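Local atomic coordinates of DMSP lyase (Ruegeria pomeroyi, PDB entry 5CU1), a protein that belongs to the lyases of the cupin superfamily and holds an iron(III) ion within a small beta-barrel domain. Residues A[66-71]-A[186-191]; A[147-152]-A[164-169]. All coordinates share one frame; numbering follows the deposited sequence.

Interaction 1: residues A[66-71]-A[186-191]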
ATOM      1  N   PRO A  66     -15.294  -9.517  -1.447  1.00 22.90           N
ATOM      2  CA  PRO A  66     -15.632 -10.584  -0.518  1.00 23.71           C
ATOM      3  C   PRO A  66     -14.529 -11.617  -0.198  1.00 23.95           C
ATOM      4  O   PRO A  66     -14.783 -12.460   0.575  1.00 21.73           O
ATOM      5  CB  PRO A  66     -16.842 -11.163  -1.186  1.00 17.86           C
ATOM      6  CG  PRO A  66     -16.433 -11.288  -2.417  1.00 24.24           C
ATOM      7  CD  PRO A  66     -15.961  -9.976  -2.752  1.00 26.22           C
ATOM      8  N   ASP A  67     -13.369 -11.432  -0.779  1.00 21.88           N
ATOM      9  CA  ASP A  67     -12.356 -12.321  -0.976  1.00 20.81           C
ATOM     10  C   ASP A  67     -11.033 -11.834  -0.550  1.00 22.12           C
ATOM     11  O   ASP A  67     -10.144 -12.265  -0.920  1.00 25.60           O
ATOM     12  CB  ASP A  67     -12.466 -12.638  -2.418  1.00 25.08           C
ATOM     13  CG  ASP A  67     -11.724 -13.752  -2.889  1.00 32.57           C
ATOM     14  OD1 ASP A  67     -11.509 -14.832  -2.384  1.00 37.06           O
ATOM     15  OD2 ASP A  67     -11.365 -13.540  -3.934  1.00 38.12           O
ATOM     16  N   LEU A  68     -11.010 -10.881   0.295  1.00 21.96           N
ATOM     17  CA  LEU A  68      -9.835 -10.420   1.054  1.00 21.67           C
ATOM     18  C   LEU A  68      -9.668 -11.166   2.455  1.00 19.07           C
ATOM     19  O   LEU A  68      -9.770 -10.641   3.418  1.00 22.25           O
ATOM     20  CB  LEU A  68      -9.885  -8.922   1.220  1.00 19.56           C
ATOM     21  CG  LEU A  68      -9.602  -7.933   0.217  1.00 17.79           C
ATOM     22  CD1 LEU A  68     -10.094  -6.642   0.594  1.00 16.56           C
ATOM     23  CD2 LEU A  68      -8.262  -7.943  -0.296  1.00 17.44           C
ATOM     24  N   THR A  69      -9.542 -12.448   2.342  1.00 20.37           N
ATOM     25  CA  THR A  69      -9.023 -13.570   3.157  1.00 26.74           C
ATOM     26  C   THR A  69      -7.756 -13.431   3.968  1.00 23.19           C
ATOM     27  O   THR A  69      -6.830 -13.080   3.468  1.00 24.54           O
ATOM     28  CB  THR A  69      -9.070 -14.803   2.220  1.00 21.32           C
ATOM     29  OG1 THR A  69     -10.359 -15.338   2.139  1.00 28.66           O
ATOM     30  CG2 THR A  69      -8.352 -15.794   2.526  1.00 32.07           C
ATOM     31  N   THR A  70      -7.816 -13.695   5.193  1.00 22.12           N
ATOM     32  CA  THR A  70      -6.663 -13.693   6.037  1.00 25.60           C
ATOM     33  C   THR A  70      -6.466 -14.875   7.065  1.00 38.51           C
ATOM     34  O   THR A  70      -7.315 -15.619   7.373  1.00 33.98           O
ATOM     35  CB  THR A  70      -6.495 -12.489   7.028  1.00 22.53           C
ATOM     36  OG1 THR A  70      -7.626 -11.793   7.298  1.00 39.43           O
ATOM     37  CG2 THR A  70      -5.559 -11.713   6.744  1.00 24.45           C
ATOM     38  N   THR A  71      -5.299 -14.846   7.684  1.00 35.88           N
ATOM     39  CA  THR A  71      -4.876 -15.609   8.834  1.00 36.04           C
ATOM     40  C   THR A  71      -4.955 -14.813  10.071  1.00 30.57           C
ATOM     41  O   THR A  71      -5.822 -14.892  10.738  1.00 29.26           O
ATOM     42  CB  THR A  71      -3.530 -16.085   8.510  1.00 31.16           C
ATOM     43  OG1 THR A  71      -2.797 -15.051   8.005  1.00 27.91           O
ATOM     44  CG2 THR A  71      -3.662 -17.011   7.478  1.00 28.76           C
ATOM     45  N   ASP A 186      -7.045 -14.559  -9.891  1.00 23.70           N
ATOM     46  CA  ASP A 186      -8.457 -14.646  -9.489  1.00 24.95           C
ATOM     47  C   ASP A 186      -8.703 -14.187  -8.062  1.00 24.75           C
ATOM     48  O   ASP A 186      -9.851 -14.121  -7.620  1.00 20.72           O
ATOM     49  CB  ASP A 186      -8.975 -16.075  -9.663  1.00 34.53           C
ATOM     50  CG  ASP A 186      -8.203 -17.087  -8.832  1.00 55.89           C
ATOM     51  OD1 ASP A 186      -6.962 -17.008  -8.803  1.00 55.72           O
ATOM     52  OD2 ASP A 186      -8.838 -17.965  -8.215  1.00 52.50           O
ATOM     53  N   ARG A 187      -7.617 -13.872  -7.352  1.00 26.10           N
ATOM     54  CA  ARG A 187      -7.677 -13.342  -5.989  1.00 23.27           C
ATOM     55  C   ARG A 187      -7.293 -11.862  -5.927  1.00 17.09           C
ATOM     56  O   ARG A 187      -6.469 -11.407  -6.700  1.00 15.25           O
ATOM     57  CB  ARG A 187      -6.740 -14.132  -5.074  1.00 23.42           C
ATOM     58  CG  ARG A 187      -6.795 -15.650  -5.215  1.00 28.81           C
ATOM     59  CD  ARG A 187      -7.991 -16.235  -4.486  1.00 27.89           C
ATOM     60  NE  ARG A 187      -8.231 -15.550  -3.226  1.00 31.79           N
ATOM     61  CZ  ARG A 187      -7.543 -15.771  -2.113  1.00 31.95           C
ATOM     62  NH1 ARG A 187      -6.563 -16.671  -2.106  1.00 27.74           N
ATOM     63  NH2 ARG A 187      -7.833 -15.085  -1.008  1.00 28.22           N
ATOM     64  N   PRO A 188      -7.904 -11.108  -5.008  1.00 19.19           N
ATOM     65  CA  PRO A 188      -7.414  -9.765  -4.656  1.00 22.35           C
ATOM     66  C   PRO A 188      -6.333  -9.830  -3.592  1.00 21.42           C
ATOM     67  O   PRO A 188      -6.058 -10.919  -3.080  1.00 24.11           O
ATOM     68  CB  PRO A 188      -8.658  -9.071  -4.102  1.00 22.46           C
ATOM     69  CG  PRO A 188      -9.458 -10.215  -3.499  1.00 18.82           C
ATOM     70  CD  PRO A 188      -9.249 -11.366  -4.461  1.00 19.52           C
ATOM     71  N   PHE A 189      -5.711  -8.694  -3.287  1.00 22.27           N
ATOM     72  CA  PHE A 189      -4.878  -8.577  -2.085  1.00 19.82           C
ATOM     73  C   PHE A 189      -4.964  -7.176  -1.512  1.00 18.52           C
ATOM     74  O   PHE A 189      -5.332  -6.214  -2.200  1.00 15.74           O
ATOM     75  CB  PHE A 189      -3.403  -8.947  -2.352  1.00 17.79           C
ATOM     76  CG  PHE A 189      -2.584  -7.836  -2.968  1.00 18.15           C
ATOM     77  CD1 PHE A 189      -1.781  -7.032  -2.189  1.00 17.87           C
ATOM     78  CD2 PHE A 189      -2.615  -7.606  -4.330  1.00 21.43           C
ATOM     79  CE1 PHE A 189      -1.037  -6.009  -2.752  1.00 17.91           C
ATOM     80  CE2 PHE A 189      -1.870  -6.594  -4.893  1.00 21.88           C
ATOM     81  CZ  PHE A 189      -1.082  -5.793  -4.096  1.00 17.39           C
ATOM     82  N   MET A 190      -4.641  -7.087  -0.228  1.00 21.60           N
ATOM     83  CA  MET A 190      -4.335  -5.822   0.424  1.00 17.48           C
ATOM     84  C   MET A 190      -2.966  -5.954   1.065  1.00 18.80           C
ATOM     85  O   MET A 190      -2.628  -7.020   1.594  1.00 19.29           O
ATOM     86  CB  MET A 190      -5.383  -5.480   1.474  1.00 17.85           C
ATOM     87  CG  MET A 190      -5.019  -4.289   2.317  1.00 15.67           C
ATOM     88  SD  MET A 190      -6.082  -4.080   3.741  1.00 24.40           S
ATOM     89  CE  MET A 190      -7.687  -4.257   2.977  1.00 20.91           C
ATOM     90  N   ALA A 191      -2.170  -4.889   1.011  1.00 21.61           N
ATOM     91  CA  ALA A 191      -0.859  -4.889   1.661  1.00 17.74           C
ATOM     92  C   ALA A 191      -0.615  -3.616   2.423  1.00 18.29           C
ATOM     93  O   ALA A 191      -1.131  -2.559   2.078  1.00 21.42           O
ATOM     94  CB  ALA A 191       0.267  -5.093   0.634  1.00 17.08           C
TER

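Interaction 2: residues A[147-152]-A[164-169]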
ATOM      1  N   TYR A 147       6.729  -4.410   1.141  1.00 15.74           N
ATOM      2  CA  TYR A 147       5.409  -4.987   0.995  1.00 12.50           C
ATOM      3  C   TYR A 147       5.079  -6.222   1.907  1.00 18.40           C
ATOM      4  O   TYR A 147       5.495  -7.248   1.752  1.00 18.93           O
ATOM      5  CB  TYR A 147       5.099  -5.171  -0.525  1.00 15.01           C
ATOM      6  CG  TYR A 147       4.445  -4.172  -1.450  1.00 15.64           C
ATOM      7  CD1 TYR A 147       5.109  -3.191  -2.054  1.00 18.77           C
ATOM      8  CD2 TYR A 147       3.188  -4.351  -1.851  1.00 20.19           C
ATOM      9  CE1 TYR A 147       4.551  -2.406  -2.997  1.00 20.48           C
ATOM     10  CE2 TYR A 147       2.601  -3.567  -2.719  1.00 20.46           C
ATOM     11  CZ  TYR A 147       3.247  -2.580  -3.304  1.00 17.41           C
ATOM     12  OH  TYR A 147       2.564  -1.932  -4.179  1.00 19.18           O
ATOM     13  N   PHE A 148       4.324  -5.981   2.869  1.00 20.95           N
ATOM     14  CA  PHE A 148       3.661  -6.885   3.761  1.00 19.92           C
ATOM     15  C   PHE A 148       2.223  -7.115   3.414  1.00 20.91           C
ATOM     16  O   PHE A 148       1.504  -6.347   3.568  1.00 22.36           O
ATOM     17  CB  PHE A 148       3.991  -6.565   5.260  1.00 22.42           C
ATOM     18  CG  PHE A 148       3.562  -7.566   6.240  1.00 17.49           C
ATOM     19  CD1 PHE A 148       4.448  -8.376   6.930  1.00 24.88           C
ATOM     20  CD2 PHE A 148       2.301  -7.663   6.535  1.00 21.81           C
ATOM     21  CE1 PHE A 148       4.069  -9.225   7.796  1.00 18.73           C
ATOM     22  CE2 PHE A 148       1.905  -8.585   7.428  1.00 22.71           C
ATOM     23  CZ  PHE A 148       2.819  -9.369   8.018  1.00 23.31           C
ATOM     24  N   ILE A 149       1.915  -8.249   3.046  1.00 20.16           N
ATOM     25  CA  ILE A 149       0.637  -8.687   2.646  1.00 20.36           C
ATOM     26  C   ILE A 149      -0.356  -9.000   3.853  1.00 22.60           C
ATOM     27  O   ILE A 149      -0.132  -9.817   4.651  1.00 22.71           O
ATOM     28  CB  ILE A 149       0.702  -9.815   1.584  1.00 17.05           C
ATOM     29  CG1 ILE A 149       0.848  -9.349   0.224  1.00 16.93           C
ATOM     30  CG2 ILE A 149      -0.452 -10.592   1.493  1.00 19.43           C
ATOM     31  CD1 ILE A 149       2.077  -8.791  -0.229  1.00 19.37           C
ATOM     32  N   LEU A 150      -1.484  -8.375   3.839  1.00 18.36           N
ATOM     33  CA  LEU A 150      -2.517  -8.519   4.813  1.00 20.03           C
ATOM     34  C   LEU A 150      -3.619  -9.521   4.537  1.00 19.30           C
ATOM     35  O   LEU A 150      -4.014 -10.105   5.383  1.00 21.60           O
ATOM     36  CB  LEU A 150      -3.123  -7.161   5.266  1.00 20.30           C
ATOM     37  CG  LEU A 150      -2.335  -5.923   5.487  1.00 20.43           C
ATOM     38  CD1 LEU A 150      -2.885  -4.586   5.354  1.00 16.22           C
ATOM     39  CD2 LEU A 150      -1.412  -6.118   6.600  1.00 18.26           C
ATOM     40  N   ALA A 151      -3.958  -9.717   3.277  1.00 23.85           N
ATOM     41  CA  ALA A 151      -5.159 -10.196   2.614  1.00 17.89           C
ATOM     42  C   ALA A 151      -5.074 -10.529   1.192  1.00 16.12           C
ATOM     43  O   ALA A 151      -4.470  -9.983   0.538  1.00 21.83           O
ATOM     44  CB  ALA A 151      -6.315  -9.372   2.939  1.00 17.51           C
ATOM     45  N   GLY A 152      -5.666 -11.608   0.846  1.00 21.07           N
ATOM     46  CA  GLY A 152      -5.482 -12.406  -0.329  1.00 21.47           C
ATOM     47  C   GLY A 152      -4.173 -12.880  -0.670  1.00 22.86           C
ATOM     48  O   GLY A 152      -3.603 -13.372   0.069  1.00 18.45           O
ATOM     49  N   ARG A 164       7.493 -14.322  -7.014  1.00 24.11           N
ATOM     50  CA  ARG A 164       6.988 -14.748  -5.775  1.00 19.47           C
ATOM     51  C   ARG A 164       5.506 -14.493  -5.726  1.00 19.67           C
ATOM     52  O   ARG A 164       5.130 -13.553  -5.883  1.00 20.10           O
ATOM     53  CB  ARG A 164       7.783 -14.206  -4.552  1.00 24.41           C
ATOM     54  CG  ARG A 164       9.215 -14.027  -4.629  1.00 24.03           C
ATOM     55  CD  ARG A 164       9.832 -13.626  -3.394  1.00 25.65           C
ATOM     56  NE  ARG A 164       9.208 -14.033  -2.238  1.00 23.60           N
ATOM     57  CZ  ARG A 164       9.210 -13.421  -1.154  1.00 18.51           C
ATOM     58  NH1 ARG A 164       9.788 -12.388  -0.971  1.00 23.36           N
ATOM     59  NH2 ARG A 164       8.599 -13.876  -0.338  1.00 21.93           N
ATOM     60  N   ARG A 165       4.742 -15.510  -5.525  1.00 22.07           N
ATOM     61  CA  ARG A 165       3.427 -15.580  -5.017  1.00 23.85           C
ATOM     62  C   ARG A 165       3.284 -15.317  -3.545  1.00 22.94           C
ATOM     63  O   ARG A 165       3.777 -15.907  -2.822  1.00 25.99           O
ATOM     64  CB  ARG A 165       2.687 -16.835  -5.543  1.00 17.53           C
ATOM     65  CG  ARG A 165       1.212 -16.828  -5.640  1.00 25.22           C
ATOM     66  CD  ARG A 165       0.507 -15.947  -6.664  1.00 20.02           C
ATOM     67  NE  ARG A 165       0.614 -16.547  -7.869  1.00 25.69           N
ATOM     68  CZ  ARG A 165      -0.124 -17.503  -8.350  1.00 25.37           C
ATOM     69  NH1 ARG A 165      -1.201 -17.863  -7.763  1.00 27.07           N
ATOM     70  NH2 ARG A 165       0.264 -18.065  -9.388  1.00 25.30           N
ATOM     71  N   LEU A 166       2.600 -14.290  -3.230  1.00 25.33           N
ATOM     72  CA  LEU A 166       2.510 -13.701  -1.923  1.00 24.34           C
ATOM     73  C   LEU A 166       1.186 -13.700  -1.256  1.00 25.60           C
ATOM     74  O   LEU A 166       0.358 -13.031  -1.590  1.00 26.35           O
ATOM     75  CB  LEU A 166       3.131 -12.359  -1.860  1.00 16.09           C
ATOM     76  CG  LEU A 166       4.536 -12.308  -2.079  1.00 20.30           C
ATOM     77  CD1 LEU A 166       5.153 -11.030  -1.795  1.00 21.69           C
ATOM     78  CD2 LEU A 166       5.389 -13.305  -1.419  1.00 24.85           C
ATOM     79  N   GLY A 167       1.093 -14.507  -0.264  1.00 20.08           N
ATOM     80  CA  GLY A 167       0.135 -14.477   0.669  1.00 19.43           C
ATOM     81  C   GLY A 167       0.327 -13.638   1.797  1.00 21.74           C
ATOM     82  O   GLY A 167       1.169 -13.099   1.978  1.00 23.43           O
ATOM     83  N   PRO A 168      -0.738 -13.798   2.682  1.00 19.85           N
ATOM     84  CA  PRO A 168      -0.615 -13.176   3.995  1.00 22.07           C
ATOM     85  C   PRO A 168       0.333 -13.665   5.114  1.00 24.39           C
ATOM     86  O   PRO A 168       0.526 -14.720   5.272  1.00 21.05           O
ATOM     87  CB  PRO A 168      -1.963 -13.237   4.498  1.00 21.01           C
ATOM     88  CG  PRO A 168      -2.742 -13.542   3.423  1.00 23.38           C
ATOM     89  CD  PRO A 168      -2.039 -14.524   2.811  1.00 18.34           C
ATOM     90  N   GLY A 169       0.791 -12.685   5.850  1.00 21.81           N
ATOM     91  CA  GLY A 169       2.081 -12.301   6.265  1.00 24.46           C
ATOM     92  C   GLY A 169       3.336 -12.502   5.526  1.00 26.98           C
ATOM     93  O   GLY A 169       4.355 -12.406   6.058  1.00 25.26           O
TER

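Interaction 1: residues A[66-71]-A[186-191]
The R187 guanidinium has the carbonyl O of D67 at its edge, in plane; OD1 of D67 and CB of T69 approach it obliquely. The D67 carboxylate is turned 45° from that plane, and the two side chains cross at about a right angle. Their salt bridge is loose: NE reaches OD1 of D67 at 3.5 Å, a weak hydrogen bond, bent to 135° at the hydrogen. R187 bends at chi2 and chi3, which brings the guanidinium end back to the loop and sets its NH2 3.5 Å from T69 CB. This contact buries NH2 without giving it a polar partner. The other carboxylate oxygen, OD2 of D67, presses on P188 CD at 3.1 Å, and the proline's CG lies 3.4 Å from the carbonyl O of D67. The loop between helices 57-64 and 74-83 is laid across the residues that lead into strand 189-196 and across the first of that strand, a central one in one of the two antiparallel sheets of the cupin barrel. Further along, the end of L68 comes in, with CD2 3.6 Å from F189 C, and CD2 also touches P188 CB at 4.0 Å. The bend at chi3 of M190, otherwise extended, brings its methyl CE to 4.1 Å from L68 CD1. Y129 from strand 124-130 packs on both L68 and P188, and R77 of helix 74-83 touches M190.

Interaction 2: residues A[147-152]-A[164-169]
This is a buried packing contact, rich in backbone atoms, at a corner of the cupin beta-barrel, where the end of strand 144-150 in one sheet meets the turn that follows edge strand 164-166 of the other. A classic beta bulge marks the corner: L150 and A151 both face M190 of the neighbouring strand. I149 points toward the turn and supplies most of the apolar touch. Its CG2, anti to the backbone N, lies 3.0 Å from the carbonyl O of G167, a close approach whose exact length is uncertain. Its other branch ends in CD1, which touches L166 CB at 4.1 Å as the two side chains cross at about a right angle; F156 of strand 154-158 packs on both residues. The end of F148 also swings in, its CG anti to the backbone N (chi1 -170°), and one ring face lies over G169. Ring atom CZ comes within 3.5 Å of G169 CA, and Y73 adds an edge-to-face ring contact. G152 and G169 both have positive phi angles, 54° and 31°, as the chain turns at either segment's end. P168 packs against the I149-G152 backbone: its CA makes a C-H...O contact of 3.5 Å to I149 O, and on the other flank of the ring nitrogen, P168 CD lies 3.4 Å from G152 O.

From the N terminus, loop 66-71 comes first, following helix 57-64; its partner 186-191 arrives only after 114 intervening residues, so interaction 1 closes a long loop. Interaction 2 falls wholly within that span: 147-152 and 164-169 are separated by 11 residues that include strand 154-158. The contacts nest without crossing. Strands 189-196 and 144-150 are neighbours in one barrel sheet and join them directly, M190 O accepting a probable hydrogen bond from L150 N at 2.9 Å. Interaction 1 ties the helical N-terminal part to this sheet; interaction 2 ties the sheet to the opposing one. The iron ligands H141, E145 and H180 also lie within the long loop.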